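Local coordinates for VIN1 (Oscarella pearsei, PDB 6BFI), which binds actin filaments and may play a role in cell-cell adhesion, as a homolog of vinculin in a sponge, at residues A85-L88 / S89-A92; K297-S300 / E301-V305; P463-Q466 / A467-D470. All coordinates share one frame; numbering follows the deposited sequence.

How the interactions relate
From the N terminus the three contacts come in series, and none nests in or crosses another. Each is local: two runs of residues that follow one another directly, so no long loop is closed. Interaction 1 is two turns of helix 68-97, between helices 41-59 and 102-145. Interaction 2 lies on helix 289-306, among helices 268-283, 312-338, 344-375 and 399-427, on the opposite side of the chain's centre and about 65 Å from interaction 1 between centres. Interaction 3 starts helix 466-493 after the loop that follows helix 452-460, touching helix 185-215; its nearest atoms stay about 37 Å from those of interaction 2.

Interaction 1: A85-L88 / S89-A92; sequences AVFL and SDAA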
loop_
_atom_site.group_PDB
_atom_site.type_symbol
_atom_site.label_atom_id
_atom_site.label_comp_id
_atom_site.label_asym_id
_atom_site.label_seq_id
_atom_site.Cartn_x
_atom_site.Cartn_y
_atom_site.Cartn_z
ATOM N N ALA A 85 -39.250 -15.279 8.073
ATOM C CA ALA A 85 -40.307 -14.435 7.523
ATOM C C ALA A 85 -41.643 -14.704 8.212
ATOM O O ALA A 85 -42.403 -13.767 8.500
ATOM C CB ALA A 85 -40.425 -14.652 6.015
ATOM N N VAL A 86 -41.944 -15.978 8.489
ATOM C CA VAL A 86 -43.156 -16.305 9.239
ATOM C C VAL A 86 -43.132 -15.635 10.607
ATOM O O VAL A 86 -44.148 -15.097 11.072
ATOM C CB VAL A 86 -43.320 -17.830 9.361
ATOM C CG1 VAL A 86 -44.518 -18.169 10.247
ATOM C CG2 VAL A 86 -43.464 -18.462 7.984
ATOM N N PHE A 87 -41.972 -15.652 11.273
ATOM C CA PHE A 87 -41.846 -14.968 12.556
ATOM C C PHE A 87 -42.154 -13.484 12.421
ATOM O O PHE A 87 -42.747 -12.881 13.324
ATOM C CB PHE A 87 -40.446 -15.166 13.133
ATOM C CG PHE A 87 -40.262 -16.470 13.852
ATOM C CD1 PHE A 87 -41.236 -17.452 13.799
ATOM C CD2 PHE A 87 -39.120 -16.707 14.597
ATOM C CE1 PHE A 87 -41.069 -18.650 14.466
ATOM C CE2 PHE A 87 -38.949 -17.903 15.268
ATOM C CZ PHE A 87 -39.924 -18.875 15.201
ATOM N N LEU A 88 -41.759 -12.875 11.300
ATOM C CA LEU A 88 -42.105 -11.472 11.092
ATOM C C LEU A 88 -43.609 -11.287 10.929
ATOM O O LEU A 88 -44.180 -10.320 11.451
ATOM C CB LEU A 88 -41.358 -10.909 9.884
ATOM C CG LEU A 88 -39.873 -10.621 10.103
ATOM C CD1 LEU A 88 -39.346 -9.718 9.001
ATOM C CD2 LEU A 88 -39.633 -10.002 11.475
ATOM N N SER A 89 -44.271 -12.200 10.210
ATOM C CA SER A 89 -45.723 -12.103 10.062
ATOM C C SER A 89 -46.423 -12.194 11.415
ATOM O O SER A 89 -47.275 -11.358 11.752
ATOM C CB SER A 89 -46.229 -13.196 9.119
ATOM O OG SER A 89 -45.643 -13.072 7.836
ATOM N N ASP A 90 -46.071 -13.213 12.206
ATOM C CA ASP A 90 -46.643 -13.346 13.542
ATOM C C ASP A 90 -46.361 -12.111 14.388
ATOM O O ASP A 90 -47.229 -11.651 15.139
ATOM C CB ASP A 90 -46.094 -14.597 14.226
ATOM C CG ASP A 90 -46.263 -15.850 13.384
ATOM O OD1 ASP A 90 -47.128 -15.855 12.481
ATOM O OD2 ASP A 90 -45.532 -16.832 13.634
ATOM N N ALA A 91 -45.150 -11.557 14.276
ATOM C CA ALA A 91 -44.814 -10.346 15.017
ATOM C C ALA A 91 -45.737 -9.196 14.641
ATOM O O ALA A 91 -46.219 -8.465 15.517
ATOM C CB ALA A 91 -43.357 -9.965 14.769
ATOM N N ALA A 92 -45.996 -9.019 13.342
ATOM C CA ALA A 92 -46.933 -7.986 12.910
ATOM C C ALA A 92 -48.307 -8.204 13.532
ATOM O O ALA A 92 -48.923 -7.263 14.054
ATOM C CB ALA A 92 -47.027 -7.964 11.385
#
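Val86 and Asp90, one turn apart on helix 68-97, lie side by side and point the same way; in the helical-bundle architecture of the vinculin family this helix packs between helices 41-59 and 102-145. Asp90 can be followed outward. Its CB is 3.7 Å from Val86 O, the carbonyl that accepts Asp90 N at 2.9 Å. CG sits beside the backbone N (chi1 -53°), which folds the carboxylate back over that same carbonyl. Both OD1 and OD2 are therefore 3.4 Å from Val86 O, a meeting of acceptors that does not bond. OD2 also meets Val86 CG1 at 3.8 Å and approaches the Phe87 ring obliquely. OD1 has a weak, long ion pair with Arg93, and Lys107 of helix 102-145 touches the side chain and makes a cation-pi contact with Phe87; these positive groups probably offset the crowding of acceptors.

The small or apolar residues suit the inner sides of the helix: Leu88 and Ala92 pack on Val44 of helix 41-59, while Ala91 fits against Leu108 of helix 102-145. Ser89, short enough to bend back along the helix, lays its OG 3.4 Å from Ala85 O, a weak second bond to the carbonyl that already accepts Ser89 N.

Interaction 2: K297-S300 / E301-V305; sequences KCIS and EGRRV
Ile299 and Arg303 run side by side along one edge of helix 289-306, with the methyl CG2 of Ile299 over one face of the Arg303 guanidinium, 3.5 Å from NE. Arginine suits this place because it is long enough to lie along Ile299 with its apolar part and still reach Asp323 and Asp326; its chain, extended from CG to NE, passes Ile299 O, and NH2 forms a salt bridge to each acid. The two carboxylates probably balance its charge.

The backbone is satisfied in the regular i to i+4 pattern of an alpha helix. Glu301 N gives to Lys297 O, Gly302 N to Cys298 O, Arg303 N to Ile299 O at 2.9 Å, Arg304 N to Ser300 O and Val305 N to Glu301 O.

Glu301 and Arg304 form a second polar pair. CG of Glu301 is anti to the backbone N (chi1 170°) and the chain bends at chi2, and Arg304 bends at chi3, bringing NE to 3.4 Å from OE1 in a salt bridge whose hydrogen bond is weak. Ser427 OG is hydrogen-bonded to Arg304 NH2 and Glu301 OE2, so the buried Glu301 carboxylate has a partner on each oxygen.

Ile299 packs on Ala322 and Leu325 of helix 312-338, Cys298 meets Phe275 of helix 268-283 and Leu357 of helix 344-375, and Arg304 touches Leu423 of helix 399-427.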
loop_
_atom_site.group_PDB
_atom_site.type_symbol
_atom_site.label_atom_id
_atom_site.label_comp_id
_atom_site.label_asym_id
_atom_site.label_seq_id
_atom_site.Cartn_x
_atom_site.Cartn_y
_atom_site.Cartn_z
ATOM N N LYS A 297 14.499 7.691 20.769
ATOM C CA LYS A 297 14.182 6.788 19.666
ATOM C C LYS A 297 14.600 7.389 18.328
ATOM O O LYS A 297 15.108 6.678 17.450
ATOM C CB LYS A 297 12.690 6.453 19.660
ATOM C CG LYS A 297 12.205 5.720 20.897
ATOM C CD LYS A 297 10.816 5.142 20.677
ATOM C CE LYS A 297 10.199 4.669 21.982
ATOM N NZ LYS A 297 11.081 3.721 22.717
ATOM N N CYS A 298 14.399 8.698 18.154
ATOM C CA CYS A 298 14.827 9.344 16.917
ATOM C C CYS A 298 16.344 9.303 16.770
ATOM O O CYS A 298 16.864 9.139 15.659
ATOM C CB CYS A 298 14.318 10.783 16.874
ATOM S SG CYS A 298 12.521 10.911 16.763
ATOM N N ILE A 299 17.071 9.446 17.880
ATOM C CA ILE A 299 18.525 9.309 17.836
ATOM C C ILE A 299 18.910 7.893 17.425
ATOM O O ILE A 299 19.833 7.691 16.623
ATOM C CB ILE A 299 19.137 9.697 19.194
ATOM C CG1 ILE A 299 18.848 11.169 19.507
ATOM C CG2 ILE A 299 20.634 9.432 19.205
ATOM C CD1 ILE A 299 19.353 11.617 20.866
ATOM N N SER A 300 18.204 6.891 17.960
ATOM C CA SER A 300 18.475 5.507 17.577
ATOM C C SER A 300 18.234 5.287 16.090
ATOM O O SER A 300 18.989 4.558 15.435
ATOM C CB SER A 300 17.617 4.550 18.403
ATOM O OG SER A 300 18.175 4.342 19.688
ATOM N N GLU A 301 17.183 5.899 15.539
ATOM C CA GLU A 301 16.953 5.794 14.101
ATOM C C GLU A 301 18.070 6.473 13.318
ATOM O O GLU A 301 18.519 5.958 12.284
ATOM C CB GLU A 301 15.591 6.391 13.741
ATOM C CG GLU A 301 15.341 6.568 12.247
ATOM C CD GLU A 301 15.112 5.255 11.505
ATOM O OE1 GLU A 301 15.176 4.175 12.132
ATOM O OE2 GLU A 301 14.860 5.307 10.284
ATOM N N GLY A 302 18.544 7.621 13.804
ATOM C CA GLY A 302 19.652 8.292 13.143
ATOM C C GLY A 302 20.908 7.444 13.098
ATOM O O GLY A 302 21.580 7.366 12.066
ATOM N N ARG A 303 21.241 6.789 14.214
ATOM C CA ARG A 303 22.426 5.937 14.233
ATOM C C ARG A 303 22.222 4.676 13.402
ATOM O O ARG A 303 23.171 4.187 12.773
ATOM C CB ARG A 303 22.795 5.588 15.675
ATOM C CG ARG A 303 23.097 6.812 16.528
ATOM C CD ARG A 303 23.433 6.456 17.967
ATOM N NE ARG A 303 23.667 7.659 18.764
ATOM C CZ ARG A 303 23.906 7.663 20.072
ATOM N NH1 ARG A 303 23.947 6.522 20.747
ATOM N NH2 ARG A 303 24.104 8.811 20.706
ATOM N N ARG A 304 20.997 4.143 13.385
ATOM C CA ARG A 304 20.696 2.995 12.536
ATOM C C ARG A 304 20.934 3.325 11.070
ATOM O O ARG A 304 21.534 2.531 10.337
ATOM C CB ARG A 304 19.251 2.543 12.751
ATOM C CG ARG A 304 18.914 1.215 12.091
ATOM C CD ARG A 304 17.409 1.017 11.961
ATOM N NE ARG A 304 16.887 1.585 10.721
ATOM C CZ ARG A 304 16.760 0.905 9.585
ATOM N NH1 ARG A 304 17.115 -0.373 9.530
ATOM N NH2 ARG A 304 16.277 1.500 8.501
ATOM N N VAL A 305 20.469 4.494 10.623
ATOM C CA VAL A 305 20.740 4.909 9.251
ATOM C C VAL A 305 22.225 5.193 9.057
ATOM O O VAL A 305 22.777 4.944 7.977
ATOM C CB VAL A 305 19.873 6.127 8.882
ATOM C CG1 VAL A 305 20.196 6.615 7.479
ATOM C CG2 VAL A 305 18.395 5.774 8.996
#

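Interaction 3: P463-Q466 / A467-D470; sequences PGNQ and AAKD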
loop_
_atom_site.group_PDB
_atom_site.type_symbol
_atom_site.label_atom_id
_atom_site.label_comp_id
_atom_site.label_asym_id
_atom_site.label_seq_id
_atom_site.Cartn_x
_atom_site.Cartn_y
_atom_site.Cartn_z
ATOM N N PRO A 463 27.161 -22.604 -26.868
ATOM C CA PRO A 463 27.282 -21.411 -27.731
ATOM C C PRO A 463 26.349 -21.415 -28.934
ATOM O O PRO A 463 25.626 -20.436 -29.158
ATOM C CB PRO A 463 28.758 -21.441 -28.158
ATOM C CG PRO A 463 29.436 -22.336 -27.170
ATOM C CD PRO A 463 28.419 -23.362 -26.797
ATOM N N GLY A 464 26.339 -22.491 -29.715
ATOM C CA GLY A 464 25.539 -22.522 -30.925
ATOM C C GLY A 464 24.066 -22.804 -30.711
ATOM O O GLY A 464 23.416 -23.399 -31.574
ATOM N N ASN A 465 23.521 -22.375 -29.575
ATOM C CA ASN A 465 22.126 -22.622 -29.228
ATOM C C ASN A 465 21.388 -21.289 -29.216
ATOM O O ASN A 465 21.581 -20.474 -28.307
ATOM C CB ASN A 465 22.015 -23.326 -27.878
ATOM C CG ASN A 465 20.628 -23.881 -27.622
ATOM O OD1 ASN A 465 19.657 -23.486 -28.267
ATOM N ND2 ASN A 465 20.528 -24.803 -26.671
ATOM N N GLN A 466 20.533 -21.077 -30.218
ATOM C CA GLN A 466 19.796 -19.821 -30.301
ATOM C C GLN A 466 18.675 -19.759 -29.272
ATOM O O GLN A 466 18.385 -18.680 -28.740
ATOM C CB GLN A 466 19.241 -19.631 -31.712
ATOM C CG GLN A 466 18.673 -18.244 -31.985
ATOM C CD GLN A 466 19.751 -17.188 -32.182
ATOM O OE1 GLN A 466 20.941 -17.459 -32.026
ATOM N NE2 GLN A 466 19.334 -15.977 -32.533
ATOM N N ALA A 467 18.037 -20.895 -28.977
ATOM C CA ALA A 467 16.949 -20.902 -28.003
ATOM C C ALA A 467 17.434 -20.464 -26.627
ATOM O O ALA A 467 16.771 -19.668 -25.951
ATOM C CB ALA A 467 16.316 -22.290 -27.933
ATOM N N ALA A 468 18.589 -20.977 -26.194
ATOM C CA ALA A 468 19.151 -20.550 -24.917
ATOM C C ALA A 468 19.481 -19.065 -24.935
ATOM O O ALA A 468 19.311 -18.370 -23.926
ATOM C CB ALA A 468 20.395 -21.374 -24.587
ATOM N N LYS A 469 19.948 -18.561 -26.079
ATOM C CA LYS A 469 20.252 -17.139 -26.206
ATOM C C LYS A 469 18.997 -16.293 -26.030
ATOM O O LYS A 469 18.990 -15.319 -25.263
ATOM C CB LYS A 469 20.897 -16.877 -27.567
ATOM C CG LYS A 469 21.354 -15.450 -27.805
ATOM C CD LYS A 469 21.936 -15.319 -29.205
ATOM C CE LYS A 469 22.751 -14.048 -29.370
ATOM N NZ LYS A 469 23.439 -14.018 -30.693
ATOM N N ASP A 470 17.919 -16.658 -26.730
ATOM C CA ASP A 470 16.679 -15.896 -26.640
ATOM C C ASP A 470 16.079 -15.985 -25.243
ATOM O O ASP A 470 15.511 -15.007 -24.739
ATOM C CB ASP A 470 15.680 -16.392 -27.685
ATOM C CG ASP A 470 16.291 -16.506 -29.070
ATOM O OD1 ASP A 470 17.389 -15.951 -29.285
ATOM O OD2 ASP A 470 15.673 -17.152 -29.943
#
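Asn465 and the first turn of helix 466-493 meet in an N-cap: the asparagine side chain accepts from backbone N-H groups that have no earlier carbonyl in the helix to take them. Its CG is anti to the backbone N (chi1 -167°), which carries OD1 across the start of the helix. There OD1 lies 3.1 Å from Ala467 N and 3.4 Å from Ala468 N. Both bonds are weak, the first strongly bent at 122° and the second much straighter. Asparagine suits the position because its short amide offers an acceptor at just this reach from the backbone.

Backbone bonds take over from the cap. Lys469 N reaches Asn465 O in a weak bond, and Asp470 N gives to Gln466 O at 2.9 Å, a regular helical bond.

Among the nonbonded contacts, the Ala468 methyl lies 3.9 Å from Asn465 CG, and alanine is small enough to fit beside the amide. The Gln466 chain bends at chi2; its OE1 meets Lys469 CD at 3.7 Å, while its amide stands nearly perpendicular to the Asp470 carboxylate. Asp470 keeps CG beside its backbone N (chi1 -49°), folding the carboxylate over the Gln466 carbonyl: OD1 lies 3.0 Å from Gln466 O, two acceptors that do not bond. An acid suits this place through the weak, long ion pair of OD1 with Arg473. A lysine in its place would probably cost Arg473 this weak acidic partner and set two positive side chains near each other.

Asn465 and Ala467 rest on Leu214 of helix 185-215, and Ala468 packs against Val458 and Val459 of helix 452-460, so that the start of helix 466-493 is seated against both neighbours.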